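PDB 5YY3: cyclopenase asqI from Emericella nidulans, which catalyses a zinc-dependent ring contraction that turns 4'-methoxycyclopenin into 4'-methoxyviridicatin, with loss of methyl isocyanate, in aspoquinolone biosynthesis. Local coordinates for residues A[139-144]-A[383-388]; A[471-476]-A[489-494]. One frame throughout, in Å; residues are numbered along the deposited sequence.

Contact 1 (A[139-144]-A[383-388]); sequences PPLKNH and SNFGAP
The CD2 and CE2 atoms of Phe385 lie over one face of the His144 imidazole, the tight part of the contact. Phe385 CD2 sits 3.8 Å above the plane of the His144 ring, over its centre, and the planes incline at 48°, an oblique aromatic pair with centroids 4.8 Å apart. With CG anti to the backbone N (chi1 180°), Phe385 extends its ring from its loop to the imidazole, the two side chains running antiparallel. Leu141 adds a methyl group, with CD1 3.7 Å from Phe385 CE2; a branched aliphatic residue suits this buried place, where it also touches Asn183 and Tyr187 of helix 180-193, which carries the zinc ligands His186 and His190. The looser side is at Ser383, small and polar, suited to partial exposure: its OG stays 4.0 Å from His144 NE2 and makes a weak hydrogen bond to Glu115. The Phe146 ring meets both aromatic rings edge-to-face. Apolar and aromatic contact joins the two loops of the hemocyanin-like domain: Phe385 supplies a broad apolar ring, His144 a flat face, and the hydrogen bond from the backbone N of Phe146 to His144 ND1 helps fix the imidazole's rotation.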
loop_
_atom_site.group_PDB
_atom_site.type_symbol
_atom_site.label_atom_id
_atom_site.label_comp_id
_atom_site.label_asym_id
_atom_site.label_seq_id
_atom_site.Cartn_x
_atom_site.Cartn_y
_atom_site.Cartn_z
ATOM N N PRO A 139 -23.461 0.864 35.921
ATOM C CA PRO A 139 -23.833 -0.020 34.810
ATOM C C PRO A 139 -22.679 -0.291 33.850
ATOM O O PRO A 139 -21.709 0.467 33.812
ATOM C CB PRO A 139 -24.953 0.758 34.097
ATOM C CG PRO A 139 -25.475 1.713 35.125
ATOM C CD PRO A 139 -24.279 2.088 35.960
ATOM N N PRO A 140 -22.778 -1.383 33.092
ATOM C CA PRO A 140 -21.897 -1.607 31.944
ATOM C C PRO A 140 -21.886 -0.390 31.022
ATOM O O PRO A 140 -22.910 0.267 30.907
ATOM C CB PRO A 140 -22.533 -2.820 31.253
ATOM C CG PRO A 140 -23.167 -3.585 32.377
ATOM C CD PRO A 140 -23.640 -2.547 33.372
ATOM N N LEU A 141 -20.757 -0.093 30.388
ATOM C CA LEU A 141 -20.701 0.983 29.405
ATOM C C LEU A 141 -21.760 0.774 28.332
ATOM O O LEU A 141 -22.230 1.736 27.722
ATOM C CB LEU A 141 -19.315 1.071 28.758
ATOM C CG LEU A 141 -19.153 2.033 27.569
ATOM C CD1 LEU A 141 -19.304 3.446 28.036
ATOM C CD2 LEU A 141 -17.800 1.838 26.865
ATOM N N LYS A 142 -22.145 -0.486 28.121
ATOM C CA LYS A 142 -23.111 -0.814 27.091
ATOM C C LYS A 142 -24.466 -0.162 27.352
ATOM O O LYS A 142 -25.241 0.046 26.428
ATOM C CB LYS A 142 -23.293 -2.323 26.960
ATOM C CG LYS A 142 -23.861 -2.660 25.574
ATOM C CD LYS A 142 -24.765 -3.891 25.531
ATOM C CE LYS A 142 -25.563 -3.963 24.205
ATOM N NZ LYS A 142 -25.847 -2.605 23.658
ATOM N N ASN A 143 -24.761 0.160 28.606
ATOM C CA ASN A 143 -26.033 0.791 28.929
ATOM C C ASN A 143 -26.067 2.283 28.623
ATOM O O ASN A 143 -27.140 2.881 28.646
ATOM C CB ASN A 143 -26.395 0.577 30.410
ATOM C CG ASN A 143 -26.805 -0.850 30.720
ATOM O OD1 ASN A 143 -26.648 -1.751 29.894
ATOM N ND2 ASN A 143 -27.368 -1.055 31.911
ATOM N N HIS A 144 -24.907 2.873 28.342
ATOM C CA HIS A 144 -24.811 4.303 28.108
ATOM C C HIS A 144 -25.692 4.689 26.924
ATOM O O HIS A 144 -25.778 3.938 25.946
ATOM C CB HIS A 144 -23.354 4.696 27.865
ATOM C CG HIS A 144 -23.123 6.173 27.834
ATOM N ND1 HIS A 144 -23.496 6.967 26.769
ATOM C CD2 HIS A 144 -22.557 7.005 28.742
ATOM C CE1 HIS A 144 -23.168 8.224 27.021
ATOM N NE2 HIS A 144 -22.598 8.274 28.214
ATOM N N SER A 383 -19.984 14.927 26.464
ATOM C CA SER A 383 -19.723 13.808 27.338
ATOM C C SER A 383 -18.270 13.371 27.282
ATOM O O SER A 383 -17.678 13.274 26.206
ATOM C CB SER A 383 -20.628 12.641 26.961
ATOM O OG SER A 383 -20.240 11.467 27.649
ATOM N N ASN A 384 -17.688 13.122 28.449
ATOM C CA ASN A 384 -16.430 12.407 28.500
ATOM C C ASN A 384 -16.708 10.968 28.113
ATOM O O ASN A 384 -17.007 10.129 28.964
ATOM C CB ASN A 384 -15.790 12.465 29.881
ATOM C CG ASN A 384 -14.463 11.723 29.935
ATOM O OD1 ASN A 384 -13.930 11.305 28.898
ATOM N ND2 ASN A 384 -13.913 11.558 31.149
ATOM N N PHE A 385 -16.615 10.696 26.824
ATOM C CA PHE A 385 -16.951 9.391 26.297
ATOM C C PHE A 385 -16.000 9.062 25.163
ATOM O O PHE A 385 -15.752 9.898 24.289
ATOM C CB PHE A 385 -18.404 9.368 25.813
ATOM C CG PHE A 385 -18.852 8.050 25.237
ATOM C CD1 PHE A 385 -18.536 7.695 23.928
ATOM C CD2 PHE A 385 -19.619 7.182 25.998
ATOM C CE1 PHE A 385 -18.955 6.488 23.390
ATOM C CE2 PHE A 385 -20.053 5.974 25.475
ATOM C CZ PHE A 385 -19.717 5.622 24.163
ATOM N N GLY A 386 -15.462 7.849 25.196
ATOM C CA GLY A 386 -14.787 7.280 24.044
ATOM C C GLY A 386 -13.421 7.842 23.739
ATOM O O GLY A 386 -12.966 7.760 22.598
ATOM N N ALA A 387 -12.764 8.417 24.744
ATOM C CA ALA A 387 -11.413 8.934 24.550
ATOM C C ALA A 387 -10.440 7.896 23.939
ATOM O O ALA A 387 -9.735 8.225 22.971
ATOM C CB ALA A 387 -10.861 9.462 25.863
ATOM N N PRO A 388 -10.390 6.650 24.484
ATOM C CA PRO A 388 -9.469 5.674 23.876
ATOM C C PRO A 388 -9.713 5.415 22.385
ATOM O O PRO A 388 -8.802 4.946 21.701
ATOM C CB PRO A 388 -9.725 4.387 24.679
ATOM C CG PRO A 388 -10.243 4.850 25.981
ATOM C CD PRO A 388 -11.030 6.103 25.699
#

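Contact 2 (A[471-476]-A[489-494]); sequences VQVKSC and LTLRLF
Val471 and Leu491 meet inside the Ig-like β-sandwich domain, where their strands face each other across the hydrophobic interior without being hydrogen-bonded neighbours. The strand axes approach to 10.8 Å and run nearly antiparallel, at 153°, a spacing too wide for backbone pairing. Backbone hydrogen bonds instead go to other strands: Val471 pairs with Lys525 and Val473 with Ile523, while Leu489 pairs with Val515. Apolar contacts therefore make up the interface. Leu491, with CG anti to its carbonyl carbon (chi1 -66°), sends CD1 against both valines, crossing Val471 at an angle and meeting Val473 tip to tip at 4.2 Å from CG2. The other branch of Val473, CG1, lies 4.4 Å from Leu489 CD2, also a loose contact. Compact β-branched valines suit an extended strand, and the longer leucines span the gap between the layers. Polar side chains are satisfied outside this hydrocarbon layer: Arg492 forms salt bridges to Asp582 and Asp598, Thr490 OG1 is hydrogen-bonded to Asp582 OD2, and Ser475 OG to Gln487 OE1. The closest approach across the layer is the 3.6 Å between Val471 CG1 and Leu491 CD1.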
loop_
_atom_site.group_PDB
_atom_site.type_symbol
_atom_site.label_atom_id
_atom_site.label_comp_id
_atom_site.label_asym_id
_atom_site.label_seq_id
_atom_site.Cartn_x
_atom_site.Cartn_y
_atom_site.Cartn_z
ATOM N N VAL A 471 8.492 -20.281 35.600
ATOM C CA VAL A 471 9.868 -19.912 35.845
ATOM C C VAL A 471 10.385 -20.785 36.985
ATOM O O VAL A 471 9.616 -21.276 37.826
ATOM C CB VAL A 471 10.008 -18.405 36.193
ATOM C CG1 VAL A 471 9.388 -18.111 37.532
ATOM C CG2 VAL A 471 11.484 -17.935 36.168
ATOM N N GLN A 472 11.689 -21.003 36.997
ATOM C CA GLN A 472 12.283 -21.831 38.017
ATOM C C GLN A 472 12.875 -20.936 39.097
ATOM O O GLN A 472 13.582 -19.963 38.804
ATOM C CB GLN A 472 13.332 -22.737 37.396
ATOM C CG GLN A 472 13.778 -23.873 38.269
ATOM C CD GLN A 472 14.718 -24.812 37.524
ATOM O OE1 GLN A 472 14.437 -25.217 36.384
ATOM N NE2 GLN A 472 15.847 -25.142 38.152
ATOM N N VAL A 473 12.559 -21.254 40.351
ATOM C CA VAL A 473 13.025 -20.464 41.484
ATOM C C VAL A 473 13.756 -21.359 42.490
ATOM O O VAL A 473 13.227 -22.394 42.915
ATOM C CB VAL A 473 11.850 -19.754 42.185
ATOM C CG1 VAL A 473 12.351 -18.814 43.276
ATOM C CG2 VAL A 473 10.956 -19.032 41.166
ATOM N N LYS A 474 14.965 -20.966 42.874
ATOM C CA LYS A 474 15.706 -21.714 43.884
ATOM C C LYS A 474 16.299 -20.773 44.919
ATOM O O LYS A 474 16.894 -19.747 44.583
ATOM C CB LYS A 474 16.812 -22.561 43.249
ATOM C CG LYS A 474 17.536 -23.459 44.256
ATOM C CD LYS A 474 18.506 -24.397 43.566
ATOM C CE LYS A 474 19.227 -25.295 44.570
ATOM N NZ LYS A 474 20.564 -25.665 44.054
ATOM N N SER A 475 16.147 -21.121 46.191
ATOM C CA SER A 475 16.548 -20.199 47.232
ATOM C C SER A 475 18.053 -20.106 47.343
ATOM O O SER A 475 18.792 -20.998 46.938
ATOM C CB SER A 475 15.950 -20.586 48.578
ATOM O OG SER A 475 16.372 -19.677 49.582
ATOM N N CYS A 476 18.469 -19.012 47.955
ATOM C CA CYS A 476 19.816 -18.493 47.911
ATOM C C CYS A 476 20.091 -17.915 49.325
ATOM O O CYS A 476 21.219 -17.561 49.685
ATOM C CB CYS A 476 19.883 -17.456 46.765
ATOM S SG CYS A 476 21.254 -16.316 46.654
ATOM N N LEU A 489 8.761 -14.134 48.353
ATOM C CA LEU A 489 9.266 -13.183 47.364
ATOM C C LEU A 489 8.187 -12.897 46.328
ATOM O O LEU A 489 7.158 -13.556 46.295
ATOM C CB LEU A 489 10.537 -13.728 46.710
ATOM C CG LEU A 489 10.270 -15.082 46.067
ATOM C CD1 LEU A 489 10.223 -14.991 44.546
ATOM C CD2 LEU A 489 11.262 -16.133 46.552
ATOM N N THR A 490 8.421 -11.890 45.507
ATOM C CA THR A 490 7.461 -11.515 44.479
ATOM C C THR A 490 8.118 -11.605 43.103
ATOM O O THR A 490 9.226 -11.095 42.895
ATOM C CB THR A 490 6.906 -10.091 44.709
ATOM O OG1 THR A 490 6.181 -10.052 45.942
ATOM C CG2 THR A 490 5.964 -9.667 43.562
ATOM N N LEU A 491 7.438 -12.293 42.184
ATOM C CA LEU A 491 7.904 -12.439 40.804
ATOM C C LEU A 491 7.209 -11.395 39.944
ATOM O O LEU A 491 5.978 -11.302 39.949
ATOM C CB LEU A 491 7.617 -13.842 40.267
ATOM C CG LEU A 491 8.355 -15.010 40.914
ATOM C CD1 LEU A 491 7.929 -16.290 40.257
ATOM C CD2 LEU A 491 9.859 -14.825 40.795
ATOM N N ARG A 492 7.998 -10.611 39.213
ATOM C CA ARG A 492 7.452 -9.558 38.371
ATOM C C ARG A 492 7.761 -9.818 36.903
ATOM O O ARG A 492 8.931 -9.825 36.498
ATOM C CB ARG A 492 8.007 -8.197 38.795
ATOM C CG ARG A 492 7.832 -7.917 40.265
ATOM C CD ARG A 492 8.591 -6.685 40.672
ATOM N NE ARG A 492 8.364 -6.394 42.076
ATOM C CZ ARG A 492 7.404 -5.601 42.525
ATOM N NH1 ARG A 492 6.592 -5.000 41.666
ATOM N NH2 ARG A 492 7.267 -5.406 43.828
ATOM N N LEU A 493 6.713 -10.021 36.114
ATOM C CA LEU A 493 6.863 -10.381 34.706
ATOM C C LEU A 493 6.498 -9.240 33.744
ATOM O O LEU A 493 5.402 -8.663 33.822
ATOM C CB LEU A 493 6.003 -11.604 34.380
ATOM C CG LEU A 493 5.891 -11.974 32.898
ATOM C CD1 LEU A 493 7.161 -12.586 32.379
ATOM C CD2 LEU A 493 4.706 -12.884 32.646
ATOM N N PHE A 494 7.431 -8.944 32.838
ATOM C CA PHE A 494 7.260 -7.958 31.783
ATOM C C PHE A 494 7.618 -8.561 30.419
ATOM O O PHE A 494 8.451 -9.480 30.328
ATOM C CB PHE A 494 8.142 -6.731 32.034
ATOM C CG PHE A 494 7.727 -5.884 33.217
ATOM C CD1 PHE A 494 8.082 -6.247 34.512
ATOM C CD2 PHE A 494 7.037 -4.686 33.023
ATOM C CE1 PHE A 494 7.725 -5.458 35.601
ATOM C CE2 PHE A 494 6.678 -3.882 34.103
ATOM C CZ PHE A 494 7.023 -4.267 35.401
#

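How the contacts relate
From the N terminus, the chain passes through four helices and helix 129-133 before reaching 139-144. Contact 1 then closes a long, largely helical excursion when 383-388 returns, 239 residues later, just before helix 391-410; the zinc ligands His186, His190 and His218 all lie within this span. The chain then enters the Ig-like region, where contact 2 closes a short connection between segments 471-476 and 489-494, 13 residues apart at their nearest ends. The contacts follow in series, neither nested nor crossed. Contact 1 joins loops of the hemocyanin-like metal domain, contact 2 strands of the β domain; their centres are 39 Å apart, on opposite sides of the chain's centre.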